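Local coordinates for cDNA FLJ56608, highly similar to Homo sapiens chloride channel, calcium activated, family member 1 (CLCA1), mRNA (Homo sapiens, PDB 6PYO), which may mediate calcium-activated chloride conductance and regulate mucus production by goblet cells, this chain being its calcium-binding von Willebrand factor type A domain, at residues A94-V97 with I98-Y102; N118-S121 with G122-E126; Q33-L37 with Q38-L42; L25-L28 with N29-G32. All coordinates share one frame; numbering follows the deposited sequence.

All four contacts are local, each within one continuous run of the von Willebrand factor type A domain. Along the chain the order is contact 4, contact 3, contact 1, contact 2. Contacts 4 and 3 adjoin on helix 24-39, their centres about 13 Å apart. That helix links strands 8-14 and 45-51 of the central sheet. Contact 1 lies at the C-terminal end of helix 87-99, and contact 2 leads into helix 124-130. Their centres are about 19 Å apart, but the Phe95 ring packs on the backbone oxygen of Glu126. The disulfide Cys88-Cys123 also joins these two parts. Contact 4 lies across the chain's centre from both, its centre about 25 Å from that of contact 2.

Contact 1 of 4, residues A94-V97 with I98-Y102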
ATOM      1  N   ALA A  94       7.876  -1.581   0.529  1.00 40.34           N
ATOM      2  CA  ALA A  94       6.987  -2.411   1.340  1.00 36.81           C
ATOM      3  C   ALA A  94       7.608  -3.780   1.613  1.00 35.49           C
ATOM      4  O   ALA A  94       7.581  -4.286   2.749  1.00 33.36           O
ATOM      5  CB  ALA A  94       5.638  -2.529   0.642  1.00 34.35           C
ATOM      6  N   PHE A  95       8.173  -4.395   0.576  1.00 37.86           N
ATOM      7  CA  PHE A  95       8.798  -5.707   0.743  1.00 42.66           C
ATOM      8  C   PHE A  95       9.944  -5.641   1.738  1.00 40.18           C
ATOM      9  O   PHE A  95      10.100  -6.536   2.581  1.00 38.34           O
ATOM     10  CB  PHE A  95       9.296  -6.259  -0.603  1.00 43.77           C
ATOM     11  CG  PHE A  95       8.197  -6.535  -1.597  1.00 45.97           C
ATOM     12  CD1 PHE A  95       6.889  -6.644  -1.188  1.00 44.75           C
ATOM     13  CD2 PHE A  95       8.482  -6.673  -2.953  1.00 52.19           C
ATOM     14  CE1 PHE A  95       5.857  -6.889  -2.112  1.00 47.38           C
ATOM     15  CE2 PHE A  95       7.476  -6.906  -3.867  1.00 47.55           C
ATOM     16  CZ  PHE A  95       6.154  -7.021  -3.441  1.00 47.96           C
ATOM     17  N   THR A  96      10.763  -4.593   1.659  1.00 40.95           N
ATOM     18  CA  THR A  96      11.819  -4.409   2.657  1.00 39.06           C
ATOM     19  C   THR A  96      11.239  -4.233   4.056  1.00 37.47           C
ATOM     20  O   THR A  96      11.787  -4.750   5.043  1.00 36.59           O
ATOM     21  CB  THR A  96      12.666  -3.185   2.286  1.00 41.69           C
ATOM     22  OG1 THR A  96      13.045  -3.286   0.914  1.00 45.30           O
ATOM     23  CG2 THR A  96      13.912  -3.102   3.143  1.00 51.59           C
ATOM     24  N   VAL A  97      10.126  -3.493   4.164  1.00 33.01           N
ATOM     25  CA  VAL A  97       9.545  -3.261   5.477  1.00 30.33           C
ATOM     26  C   VAL A  97       9.098  -4.592   6.061  1.00 36.04           C
ATOM     27  O   VAL A  97       9.357  -4.897   7.230  1.00 37.29           O
ATOM     28  CB  VAL A  97       8.386  -2.247   5.379  1.00 40.08           C
ATOM     29  CG1 VAL A  97       7.464  -2.358   6.607  1.00 40.71           C
ATOM     30  CG2 VAL A  97       8.940  -0.812   5.178  1.00 39.47           C
ATOM     31  N   ILE A  98       8.477  -5.432   5.224  1.00 35.02           N
ATOM     32  CA  ILE A  98       7.949  -6.691   5.717  1.00 36.34           C
ATOM     33  C   ILE A  98       9.082  -7.609   6.095  1.00 35.30           C
ATOM     34  O   ILE A  98       9.095  -8.197   7.186  1.00 40.73           O
ATOM     35  CB  ILE A  98       7.030  -7.336   4.674  1.00 30.89           C
ATOM     36  CG1 ILE A  98       5.758  -6.487   4.527  1.00 35.51           C
ATOM     37  CG2 ILE A  98       6.662  -8.733   5.154  1.00 40.46           C
ATOM     38  CD1 ILE A  98       5.019  -6.749   3.236  1.00 33.74           C
ATOM     39  N   ARG A  99      10.063  -7.726   5.201  1.00 37.00           N
ATOM     40  CA  ARG A  99      11.179  -8.632   5.377  1.00 43.71           C
ATOM     41  C   ARG A  99      12.088  -8.240   6.505  1.00 43.15           C
ATOM     42  O   ARG A  99      13.022  -9.005   6.790  1.00 45.67           O
ATOM     43  CB  ARG A  99      12.017  -8.725   4.107  1.00 44.76           C
ATOM     44  CG  ARG A  99      11.318  -9.481   3.019  1.00 45.36           C
ATOM     45  CD  ARG A  99      11.980  -9.336   1.661  1.00 45.07           C
ATOM     46  NE  ARG A  99      11.234 -10.133   0.691  1.00 45.00           N
ATOM     47  CZ  ARG A  99      11.129  -9.836  -0.595  1.00 53.46           C
ATOM     48  NH1 ARG A  99      11.715  -8.730  -1.071  1.00 50.05           N
ATOM     49  NH2 ARG A  99      10.424 -10.632  -1.392  1.00 49.11           N
ATOM     50  N   LYS A 100      11.889  -7.072   7.133  1.00 38.27           N
ATOM     51  CA  LYS A 100      12.646  -6.862   8.368  1.00 39.25           C
ATOM     52  C   LYS A 100      12.250  -7.866   9.446  1.00 48.26           C
ATOM     53  O   LYS A 100      12.994  -8.046  10.418  1.00 43.37           O
ATOM     54  CB  LYS A 100      12.478  -5.442   8.914  1.00 42.87           C
ATOM     55  CG  LYS A 100      13.051  -4.367   7.968  1.00 50.53           C
ATOM     56  CD  LYS A 100      13.712  -3.242   8.741  1.00 62.74           C
ATOM     57  CE  LYS A 100      13.723  -1.924   7.958  1.00 82.94           C
ATOM     58  NZ  LYS A 100      14.603  -1.949   6.761  1.00 87.48           N
ATOM     59  N   LYS A 101      11.084  -8.523   9.309  1.00 40.91           N
ATOM     60  CA  LYS A 101      10.567  -9.425  10.337  1.00 43.27           C
ATOM     61  C   LYS A 101      10.108 -10.753   9.765  1.00 44.68           C
ATOM     62  O   LYS A 101      10.249 -11.791  10.429  1.00 44.34           O
ATOM     63  CB  LYS A 101       9.375  -8.782  11.102  1.00 47.92           C
ATOM     64  CG  LYS A 101       9.743  -7.671  12.087  1.00 53.20           C
ATOM     65  CD  LYS A 101       9.787  -8.214  13.525  1.00 71.01           C
ATOM     66  CE  LYS A 101       8.435  -8.076  14.246  1.00 74.91           C
ATOM     67  NZ  LYS A 101       8.263  -8.988  15.433  1.00 77.96           N
ATOM     68  N   TYR A 102       9.556 -10.746   8.558  1.00 38.85           N
ATOM     69  CA  TYR A 102       8.760 -11.854   8.057  1.00 39.05           C
ATOM     70  C   TYR A 102       8.974 -12.038   6.563  1.00 40.35           C
ATOM     71  O   TYR A 102       9.320 -11.087   5.852  1.00 41.24           O
ATOM     72  CB  TYR A 102       7.268 -11.612   8.332  1.00 39.61           C
ATOM     73  CG  TYR A 102       6.939 -11.475   9.807  1.00 41.50           C
ATOM     74  CD1 TYR A 102       7.093 -12.556  10.676  1.00 43.05           C
ATOM     75  CD2 TYR A 102       6.447 -10.285  10.334  1.00 39.54           C
ATOM     76  CE1 TYR A 102       6.787 -12.447  12.033  1.00 41.16           C
ATOM     77  CE2 TYR A 102       6.149 -10.161  11.683  1.00 37.05           C
ATOM     78  CZ  TYR A 102       6.326 -11.238  12.531  1.00 42.06           C
ATOM     79  OH  TYR A 102       6.021 -11.101  13.879  1.00 44.57           O
TER
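Phe95 and Arg99 lie side by side one helical turn apart, and their side chains point the same way. The guanidinium of Arg99 is turned 53° against the Phe95 ring. NH1 of Arg99 approaches CB of Phe95 to 3.5 Å, and this CB lies over one face of the guanidinium. The ring itself is met obliquely, so no flat stack forms. A chi1 of -72° turns the Arg99 chain back along the helix, and its CG passes 3.2 Å from Phe95 O. The same oxygen accepts the Arg99 N-H at 2.9 Å. Arg99 NH2 makes a weak hydrogen bond to Thr104 OG1.

Thr96 and Lys100 make the next pair, at a slant to each other. The Lys100 chain bends at chi2 and again at chi4 (-68°), which brings NZ back to 3.9 Å from CG2 of Thr96. Thr96 OG1 bonds instead to Arg92 O.

This is the C-terminal end of helix 87-99, a helix flanking the sheet of the von Willebrand factor A fold. Ile98 N still bonds to Ala94 O at 2.9 Å, but Lys100 N makes weak bonds to Thr96 O and Val97 O. Ile98 O accepts from Lys101 N and Tyr102 N, on opposite faces of its plane. Ala94 and Ile98 both pack on strand 8-14, while Phe95 reaches Val127 and Ser130 of helix 124-130.

Contact 2 of 4, residues N118-S121 with G122-E126; sequences NTIS and GCFNE
Ser121 presents its CA to the face of the Phe124 ring, three residues on. The run is a series of turns leading into helix 124-130 of the von Willebrand factor A domain. Its tight part is this CH-pi contact. Ser121 CA sits 3.6 Å from the centroid of the Phe124 ring and only 8° off the ring normal. A chi1 of -84° folds the Phe124 ring back across the preceding turn. From Ile120, the CG2 branch touches CE1 of Phe124 at 4.1 Å. Ile120 and Phe124 also both pack on Glu146 and Leu150 of helix 145-152.

Three backbone bonds tie the turns, each joining residues three apart. Cys123 N reaches Ile120 O at 2.9 Å in an almost straight bond (177°). Gly122 N bonds to Thr119 O at 3.1 Å. Phe124 N bonds to Ser121 O at 3.0 Å, from well above the carbonyl plane.

The other side is looser and faces solvent. Thr119, Ser121 and Gly122 are exposed there, and across the turn they are held chiefly by these backbone bonds. Of their side chains, that of Ser121 puts CB 3.9 Å from CE2 of Phe124. With an alanine at Phe124, the face over Ser121 CA would be gone, and Ile120 CG2 would probably be left with a gap beside it.

Cys123 lies on the buried side, in a disulfide with Cys88 that pins the turn to helix 87-99. Its SG also lies 3.2 Å from Ile120 O.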
ATOM      1  N   ASN A 118       3.471   4.291 -15.901  1.00 57.53           N
ATOM      2  CA  ASN A 118       3.667   3.382 -17.028  1.00 60.07           C
ATOM      3  C   ASN A 118       4.940   2.550 -16.882  1.00 54.09           C
ATOM      4  O   ASN A 118       5.405   1.933 -17.847  1.00 52.49           O
ATOM      5  CB  ASN A 118       3.667   4.169 -18.352  1.00 62.33           C
ATOM      6  CG  ASN A 118       4.785   5.200 -18.439  1.00 88.89           C
ATOM      7  OD1 ASN A 118       5.334   5.634 -17.428  1.00 95.77           O
ATOM      8  ND2 ASN A 118       5.117   5.608 -19.660  1.00 99.74           N
ATOM      9  N   THR A 119       5.510   2.518 -15.686  1.00 53.76           N
ATOM     10  CA  THR A 119       6.709   1.740 -15.424  1.00 53.75           C
ATOM     11  C   THR A 119       6.456   0.564 -14.486  1.00 46.01           C
ATOM     12  O   THR A 119       7.420  -0.014 -13.969  1.00 46.09           O
ATOM     13  CB  THR A 119       7.797   2.632 -14.832  1.00 52.98           C
ATOM     14  OG1 THR A 119       7.595   2.773 -13.419  1.00 53.61           O
ATOM     15  CG2 THR A 119       7.764   4.021 -15.486  1.00 70.37           C
ATOM     16  N   ILE A 120       5.194   0.186 -14.278  1.00 50.13           N
ATOM     17  CA  ILE A 120       4.873  -0.810 -13.247  1.00 56.84           C
ATOM     18  C   ILE A 120       5.489  -2.160 -13.583  1.00 51.79           C
ATOM     19  O   ILE A 120       6.023  -2.844 -12.700  1.00 49.80           O
ATOM     20  CB  ILE A 120       3.354  -0.927 -13.039  1.00 47.09           C
ATOM     21  CG1 ILE A 120       2.750   0.422 -12.632  1.00 50.98           C
ATOM     22  CG2 ILE A 120       3.055  -1.979 -11.966  1.00 53.67           C
ATOM     23  CD1 ILE A 120       1.234   0.459 -12.591  1.00 51.65           C
ATOM     24  N   SER A 121       5.455  -2.553 -14.870  1.00 55.38           N
ATOM     25  CA  SER A 121       5.996  -3.843 -15.309  1.00 52.72           C
ATOM     26  C   SER A 121       7.400  -4.079 -14.785  1.00 51.12           C
ATOM     27  O   SER A 121       7.810  -5.232 -14.594  1.00 55.29           O
ATOM     28  CB  SER A 121       5.980  -3.920 -16.844  1.00 56.71           C
ATOM     29  OG  SER A 121       6.685  -2.823 -17.410  1.00 59.17           O
ATOM     30  N   GLY A 122       8.123  -3.009 -14.470  1.00 50.33           N
ATOM     31  CA  GLY A 122       9.486  -3.145 -14.009  1.00 49.50           C
ATOM     32  C   GLY A 122       9.644  -3.880 -12.699  1.00 59.96           C
ATOM     33  O   GLY A 122      10.770  -4.265 -12.361  1.00 57.80           O
ATOM     34  N   CYS A 123       8.566  -4.073 -11.928  1.00 51.27           N
ATOM     35  CA  CYS A 123       8.696  -4.869 -10.709  1.00 60.01           C
ATOM     36  C   CYS A 123       7.917  -6.180 -10.763  1.00 55.25           C
ATOM     37  O   CYS A 123       7.940  -6.937  -9.783  1.00 50.49           O
ATOM     38  CB  CYS A 123       8.281  -4.054  -9.467  1.00 57.31           C
ATOM     39  SG  CYS A 123       6.734  -3.079  -9.560  1.00 52.64           S
ATOM     40  N   PHE A 124       7.252  -6.474 -11.884  1.00 51.18           N
ATOM     41  CA  PHE A 124       6.494  -7.716 -12.019  1.00 54.50           C
ATOM     42  C   PHE A 124       7.237  -8.928 -11.454  1.00 53.77           C
ATOM     43  O   PHE A 124       6.744  -9.629 -10.557  1.00 50.59           O
ATOM     44  CB  PHE A 124       6.155  -7.907 -13.497  1.00 56.08           C
ATOM     45  CG  PHE A 124       4.920  -7.180 -13.943  1.00 52.48           C
ATOM     46  CD1 PHE A 124       4.146  -6.468 -13.045  1.00 50.95           C
ATOM     47  CD2 PHE A 124       4.519  -7.228 -15.265  1.00 55.72           C
ATOM     48  CE1 PHE A 124       2.992  -5.816 -13.457  1.00 52.18           C
ATOM     49  CE2 PHE A 124       3.376  -6.580 -15.680  1.00 49.94           C
ATOM     50  CZ  PHE A 124       2.609  -5.875 -14.777  1.00 56.60           C
ATOM     51  N   ASN A 125       8.442  -9.172 -11.956  1.00 53.63           N
ATOM     52  CA  ASN A 125       9.252 -10.279 -11.457  1.00 62.75           C
ATOM     53  C   ASN A 125       9.335 -10.265  -9.931  1.00 56.39           C
ATOM     54  O   ASN A 125       8.956 -11.234  -9.264  1.00 51.84           O
ATOM     55  CB  ASN A 125      10.654 -10.221 -12.083  1.00 64.44           C
ATOM     56  CG  ASN A 125      11.544 -11.371 -11.637  1.00 74.14           C
ATOM     57  OD1 ASN A 125      11.267 -12.538 -11.941  1.00 79.05           O
ATOM     58  ND2 ASN A 125      12.624 -11.049 -10.916  1.00 89.02           N
ATOM     59  N   GLU A 126       9.830  -9.165  -9.362  1.00 53.07           N
ATOM     60  CA  GLU A 126       9.993  -9.090  -7.913  1.00 56.01           C
ATOM     61  C   GLU A 126       8.674  -9.363  -7.210  1.00 46.48           C
ATOM     62  O   GLU A 126       8.627 -10.074  -6.192  1.00 42.45           O
ATOM     63  CB  GLU A 126      10.526  -7.708  -7.512  1.00 53.56           C
ATOM     64  CG  GLU A 126      11.907  -7.376  -7.990  1.00 71.13           C
ATOM     65  CD  GLU A 126      12.149  -5.872  -8.038  1.00 67.29           C
ATOM     66  OE1 GLU A 126      11.792  -5.236  -9.052  1.00 62.57           O
ATOM     67  OE2 GLU A 126      12.682  -5.324  -7.055  1.00 63.72           O
TER

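Contact 3 of 4, residues Q33-L37 with Q38-L42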
ATOM      1  N   GLN A  33      -7.990   5.687   6.417  1.00 39.03           N
ATOM      2  CA  GLN A  33      -8.537   5.827   7.759  1.00 40.81           C
ATOM      3  C   GLN A  33      -9.520   4.719   8.064  1.00 41.23           C
ATOM      4  O   GLN A  33      -9.474   4.134   9.141  1.00 37.64           O
ATOM      5  CB  GLN A  33      -9.213   7.175   7.950  1.00 44.06           C
ATOM      6  CG  GLN A  33      -8.240   8.247   8.402  1.00 55.88           C
ATOM      7  CD  GLN A  33      -8.932   9.491   8.888  1.00 68.06           C
ATOM      8  OE1 GLN A  33      -9.880   9.417   9.674  1.00 61.39           O
ATOM      9  NE2 GLN A  33      -8.463  10.654   8.421  1.00 74.62           N
ATOM     10  N   LEU A  34     -10.414   4.416   7.128  1.00 37.08           N
ATOM     11  CA  LEU A  34     -11.312   3.293   7.306  1.00 35.97           C
ATOM     12  C   LEU A  34     -10.546   2.009   7.556  1.00 38.21           C
ATOM     13  O   LEU A  34     -10.840   1.259   8.504  1.00 36.08           O
ATOM     14  CB  LEU A  34     -12.196   3.133   6.080  1.00 44.60           C
ATOM     15  CG  LEU A  34     -13.363   2.190   6.287  1.00 46.64           C
ATOM     16  CD1 LEU A  34     -14.416   2.956   7.093  1.00 53.85           C
ATOM     17  CD2 LEU A  34     -13.901   1.691   4.981  1.00 51.93           C
ATOM     18  N   PHE A  35      -9.558   1.724   6.711  1.00 34.06           N
ATOM     19  CA  PHE A  35      -8.795   0.506   6.915  1.00 36.13           C
ATOM     20  C   PHE A  35      -8.144   0.477   8.286  1.00 33.72           C
ATOM     21  O   PHE A  35      -8.221  -0.534   8.996  1.00 30.01           O
ATOM     22  CB  PHE A  35      -7.739   0.349   5.853  1.00 32.84           C
ATOM     23  CG  PHE A  35      -7.026  -0.940   5.927  1.00 31.37           C
ATOM     24  CD1 PHE A  35      -7.658  -2.133   5.554  1.00 33.79           C
ATOM     25  CD2 PHE A  35      -5.718  -0.980   6.340  1.00 30.84           C
ATOM     26  CE1 PHE A  35      -6.993  -3.329   5.608  1.00 34.47           C
ATOM     27  CE2 PHE A  35      -5.042  -2.179   6.391  1.00 40.02           C
ATOM     28  CZ  PHE A  35      -5.676  -3.350   6.038  1.00 37.83           C
ATOM     29  N   LEU A  36      -7.471   1.569   8.658  1.00 33.29           N
ATOM     30  CA  LEU A  36      -6.663   1.581   9.881  1.00 35.62           C
ATOM     31  C   LEU A  36      -7.520   1.624  11.139  1.00 31.97           C
ATOM     32  O   LEU A  36      -7.218   0.948  12.124  1.00 35.40           O
ATOM     33  CB  LEU A  36      -5.700   2.777   9.862  1.00 33.61           C
ATOM     34  CG  LEU A  36      -4.587   2.707   8.823  1.00 35.06           C
ATOM     35  CD1 LEU A  36      -3.757   3.981   8.787  1.00 37.58           C
ATOM     36  CD2 LEU A  36      -3.703   1.501   9.155  1.00 35.90           C
ATOM     37  N   LEU A  37      -8.576   2.415  11.143  1.00 34.64           N
ATOM     38  CA  LEU A  37      -9.372   2.615  12.339  1.00 39.16           C
ATOM     39  C   LEU A  37     -10.476   1.580  12.513  1.00 45.10           C
ATOM     40  O   LEU A  37     -10.899   1.352  13.647  1.00 42.62           O
ATOM     41  CB  LEU A  37      -9.990   4.006  12.327  1.00 37.71           C
ATOM     42  CG  LEU A  37      -9.011   5.179  12.198  1.00 37.45           C
ATOM     43  CD1 LEU A  37      -9.721   6.531  12.340  1.00 44.05           C
ATOM     44  CD2 LEU A  37      -7.869   5.136  13.198  1.00 43.76           C
ATOM     45  N   GLN A  38     -10.919   0.909  11.445  1.00 44.01           N
ATOM     46  CA  GLN A  38     -12.051   0.005  11.581  1.00 46.00           C
ATOM     47  C   GLN A  38     -11.801  -1.383  11.018  1.00 44.41           C
ATOM     48  O   GLN A  38     -12.233  -2.368  11.616  1.00 51.88           O
ATOM     49  CB  GLN A  38     -13.298   0.628  10.918  1.00 48.12           C
ATOM     50  CG  GLN A  38     -14.174   1.406  11.891  1.00105.37           C
ATOM     51  CD  GLN A  38     -14.904   2.563  11.243  1.00 96.55           C
ATOM     52  OE1 GLN A  38     -14.336   3.639  11.058  1.00 80.70           O
ATOM     53  NE2 GLN A  38     -16.173   2.356  10.906  1.00 94.80           N
ATOM     54  N   THR A  39     -11.096  -1.497   9.908  1.00 38.07           N
ATOM     55  CA  THR A  39     -11.072  -2.764   9.194  1.00 38.58           C
ATOM     56  C   THR A  39      -9.992  -3.717   9.701  1.00 41.47           C
ATOM     57  O   THR A  39     -10.305  -4.878   9.996  1.00 40.92           O
ATOM     58  CB  THR A  39     -10.927  -2.487   7.693  1.00 40.83           C
ATOM     59  OG1 THR A  39     -11.913  -1.511   7.352  1.00 41.79           O
ATOM     60  CG2 THR A  39     -11.141  -3.782   6.834  1.00 37.30           C
ATOM     61  N   VAL A  40      -8.738  -3.266   9.824  1.00 30.45           N
ATOM     62  CA  VAL A  40      -7.668  -4.217  10.111  1.00 31.02           C
ATOM     63  C   VAL A  40      -7.919  -4.782  11.508  1.00 33.91           C
ATOM     64  O   VAL A  40      -8.388  -4.068  12.403  1.00 36.04           O
ATOM     65  CB  VAL A  40      -6.287  -3.563   9.925  1.00 36.23           C
ATOM     66  CG1 VAL A  40      -5.964  -2.594  11.025  1.00 34.81           C
ATOM     67  CG2 VAL A  40      -5.192  -4.636   9.801  1.00 38.80           C
ATOM     68  N   GLU A  41      -7.693  -6.088  11.667  1.00 33.00           N
ATOM     69  CA  GLU A  41      -8.077  -6.829  12.864  1.00 32.35           C
ATOM     70  C   GLU A  41      -6.968  -6.823  13.916  1.00 36.62           C
ATOM     71  O   GLU A  41      -5.767  -6.746  13.605  1.00 33.31           O
ATOM     72  CB  GLU A  41      -8.437  -8.289  12.519  1.00 30.02           C
ATOM     73  CG  GLU A  41      -7.268  -9.177  11.896  1.00 34.39           C
ATOM     74  CD  GLU A  41      -7.199  -9.187  10.324  1.00 40.94           C
ATOM     75  OE1 GLU A  41      -7.193  -8.097   9.664  1.00 40.98           O
ATOM     76  OE2 GLU A  41      -7.168 -10.308   9.741  1.00 42.03           O
ATOM     77  N   LEU A  42      -7.394  -6.944  15.174  1.00 39.11           N
ATOM     78  CA  LEU A  42      -6.504  -7.110  16.311  1.00 32.27           C
ATOM     79  C   LEU A  42      -5.417  -8.129  16.002  1.00 33.12           C
ATOM     80  O   LEU A  42      -5.697  -9.221  15.499  1.00 33.50           O
ATOM     81  CB  LEU A  42      -7.346  -7.576  17.511  1.00 39.07           C
ATOM     82  CG  LEU A  42      -6.760  -7.895  18.879  1.00 39.85           C
ATOM     83  CD1 LEU A  42      -6.374  -6.549  19.528  1.00 42.69           C
ATOM     84  CD2 LEU A  42      -7.758  -8.647  19.743  1.00 48.66           C
TER
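Helix 24-39 ends in a wider, pi-type turn, in which Val40 N bonds to Phe35 O, five residues back, at 2.9 Å. Leu34 O accepts from two donors, Gln38 N at 3.0 Å and Thr39 N at 3.1 Å. Thr39 N lies in the carbonyl plane of Leu34, whereas Gln38 N is tilted 31° from it.

Phe35 carries the side-chain contact. Its CG is anti to the backbone N (chi1 -174°), which lays the ring along the helix end beside Thr39 and Val40. Val40 CB sits over one ring face in a CH-pi contact, offset toward the rim, and is 3.9 Å from CZ of Phe35. Thr39 crosses the Phe35 side chain at about a right angle, its CB 3.9 Å from CD1 of Phe35. On the surface, CD1 of Leu34 comes 4.0 Å from OE1 of Gln38, a poorly ordered side chain.

Val40 leaves helical geometry, and the chain turns toward strand 45-51 of the beta-alpha-beta unit. Arg70 of helix 67-74 bonds to Leu36 O and Val40 O at this helix end. Phe35 packs on Val9 and Leu11 of strand 8-14, and Val40 on Val46 of strand 45-51.

Contact 4 of 4, residues L25-L28 with N29-G32; sequences LNRL and NQAG
Asn29 meets Leu25 one turn back, near the start of helix 24-39, by a backbone bond and by its amide lying against Leu25 O. Four successive backbone bonds hold this part of the helix. Asn29 N bonds to Leu25 O at 2.9 Å, and Gln30 N bonds to Asn26 O. Ala31 N reaches Arg27 O, and Gly32 N reaches Leu28 O at 2.8 Å. This is regular alpha-helix, in the helix that crosses from strand 8-14 to strand 45-51.

The van der Waals contacts are modest. A chi1 of -77° lays the Asn29 amide back over the preceding turn. There ND2 of Asn29 lies 3.4 Å from Leu25 O, at an angle too poor for a hydrogen bond. The amide's other branch, OD1 of Asn29, touches CD2 of Leu28 at 3.7 Å. Gln30 CB lies 3.5 Å from Asn26 O, and Ala31 CB lies at the same distance from Arg27 O. Leu28 and Ala31 also pack on Leu112 of strand 108-113.

Two polar side chains, Asn29 and Arg27, have partners outside this turn. Asn29 ND2 bonds to Pro78 O, and Arg27 NH1 makes a weak bond to Leu139 O. A leucine in place of Asn29 would probably leave Pro78 O without this donor and remove one tie between helix and loop. The chemistry thus implies two levels of hold. Backbone bonds keep the helix together, while the Asn29 amide, the weaker Arg27 bond and the apolar packing of Leu28 and Ala31 join it to its surroundings.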
ATOM      1  N   LEU A  25      -6.459  12.659  -3.106  1.00 48.79           N
ATOM      2  CA  LEU A  25      -5.722  12.485  -1.865  1.00 48.01           C
ATOM      3  C   LEU A  25      -6.668  12.372  -0.676  1.00 47.36           C
ATOM      4  O   LEU A  25      -6.423  11.580   0.238  1.00 45.82           O
ATOM      5  CB  LEU A  25      -4.741  13.632  -1.685  1.00 46.67           C
ATOM      6  CG  LEU A  25      -3.713  13.404  -0.583  1.00 46.09           C
ATOM      7  CD1 LEU A  25      -2.778  12.291  -0.909  1.00 44.26           C
ATOM      8  CD2 LEU A  25      -2.940  14.696  -0.342  1.00 50.15           C
ATOM      9  N   ASN A  26      -7.769  13.131  -0.682  1.00 52.07           N
ATOM     10  CA  ASN A  26      -8.789  12.975   0.352  1.00 52.11           C
ATOM     11  C   ASN A  26      -9.394  11.572   0.325  1.00 52.79           C
ATOM     12  O   ASN A  26      -9.614  10.971   1.374  1.00 45.93           O
ATOM     13  CB  ASN A  26      -9.894  14.020   0.180  1.00 56.16           C
ATOM     14  CG  ASN A  26      -9.555  15.364   0.812  1.00 69.77           C
ATOM     15  OD1 ASN A  26      -8.824  15.447   1.809  1.00 74.05           O
ATOM     16  ND2 ASN A  26     -10.084  16.433   0.222  1.00 78.65           N
ATOM     17  N   ARG A  27      -9.662  11.032  -0.865  1.00 46.58           N
ATOM     18  CA  ARG A  27     -10.187   9.678  -0.945  1.00 49.61           C
ATOM     19  C   ARG A  27      -9.165   8.659  -0.463  1.00 47.23           C
ATOM     20  O   ARG A  27      -9.523   7.685   0.218  1.00 45.41           O
ATOM     21  CB  ARG A  27     -10.631   9.374  -2.369  1.00 47.82           C
ATOM     22  CG  ARG A  27     -12.017   9.918  -2.677  1.00 61.44           C
ATOM     23  CD  ARG A  27     -12.402   9.723  -4.154  1.00 72.78           C
ATOM     24  NE  ARG A  27     -12.079  10.911  -4.943  1.00 75.81           N
ATOM     25  CZ  ARG A  27     -11.410  10.891  -6.088  1.00 74.15           C
ATOM     26  NH1 ARG A  27     -11.005   9.740  -6.604  1.00 64.74           N
ATOM     27  NH2 ARG A  27     -11.152  12.028  -6.734  1.00 78.00           N
ATOM     28  N   LEU A  28      -7.889   8.867  -0.786  1.00 45.04           N
ATOM     29  CA  LEU A  28      -6.860   7.992  -0.243  1.00 44.46           C
ATOM     30  C   LEU A  28      -6.886   8.038   1.275  1.00 42.58           C
ATOM     31  O   LEU A  28      -6.869   6.996   1.933  1.00 39.77           O
ATOM     32  CB  LEU A  28      -5.481   8.365  -0.776  1.00 43.08           C
ATOM     33  CG  LEU A  28      -4.305   7.553  -0.224  1.00 40.54           C
ATOM     34  CD1 LEU A  28      -3.213   7.439  -1.273  1.00 40.98           C
ATOM     35  CD2 LEU A  28      -3.746   8.197   1.045  1.00 42.35           C
ATOM     36  N   ASN A  29      -6.966   9.238   1.846  1.00 43.29           N
ATOM     37  CA  ASN A  29      -6.961   9.358   3.300  1.00 44.30           C
ATOM     38  C   ASN A  29      -8.200   8.726   3.914  1.00 44.64           C
ATOM     39  O   ASN A  29      -8.116   8.097   4.968  1.00 43.41           O
ATOM     40  CB  ASN A  29      -6.854  10.825   3.724  1.00 50.89           C
ATOM     41  CG  ASN A  29      -5.459  11.357   3.596  1.00 52.13           C
ATOM     42  OD1 ASN A  29      -4.486  10.615   3.720  1.00 53.02           O
ATOM     43  ND2 ASN A  29      -5.344  12.638   3.300  1.00 63.11           N
ATOM     44  N   GLN A  30      -9.359   8.884   3.268  1.00 46.40           N
ATOM     45  CA  GLN A  30     -10.584   8.249   3.732  1.00 49.16           C
ATOM     46  C   GLN A  30     -10.442   6.732   3.752  1.00 45.78           C
ATOM     47  O   GLN A  30     -10.788   6.073   4.743  1.00 37.13           O
ATOM     48  CB  GLN A  30     -11.748   8.624   2.817  1.00 63.15           C
ATOM     49  CG  GLN A  30     -12.586   9.799   3.235  1.00 68.79           C
ATOM     50  CD  GLN A  30     -13.758  10.024   2.283  1.00 86.73           C
ATOM     51  OE1 GLN A  30     -13.626  10.712   1.264  1.00 83.74           O
ATOM     52  NE2 GLN A  30     -14.908   9.431   2.604  1.00 98.57           N
ATOM     53  N   ALA A  31      -9.954   6.161   2.646  1.00 40.40           N
ATOM     54  CA  ALA A  31      -9.783   4.716   2.559  1.00 43.00           C
ATOM     55  C   ALA A  31      -8.773   4.223   3.590  1.00 44.32           C
ATOM     56  O   ALA A  31      -9.003   3.200   4.258  1.00 37.99           O
ATOM     57  CB  ALA A  31      -9.350   4.314   1.148  1.00 42.39           C
ATOM     58  N   GLY A  32      -7.636   4.933   3.715  1.00 38.55           N
ATOM     59  CA  GLY A  32      -6.640   4.581   4.713  1.00 35.38           C
ATOM     60  C   GLY A  32      -7.172   4.672   6.132  1.00 37.81           C
ATOM     61  O   GLY A  32      -6.881   3.820   6.967  1.00 38.72           O
TER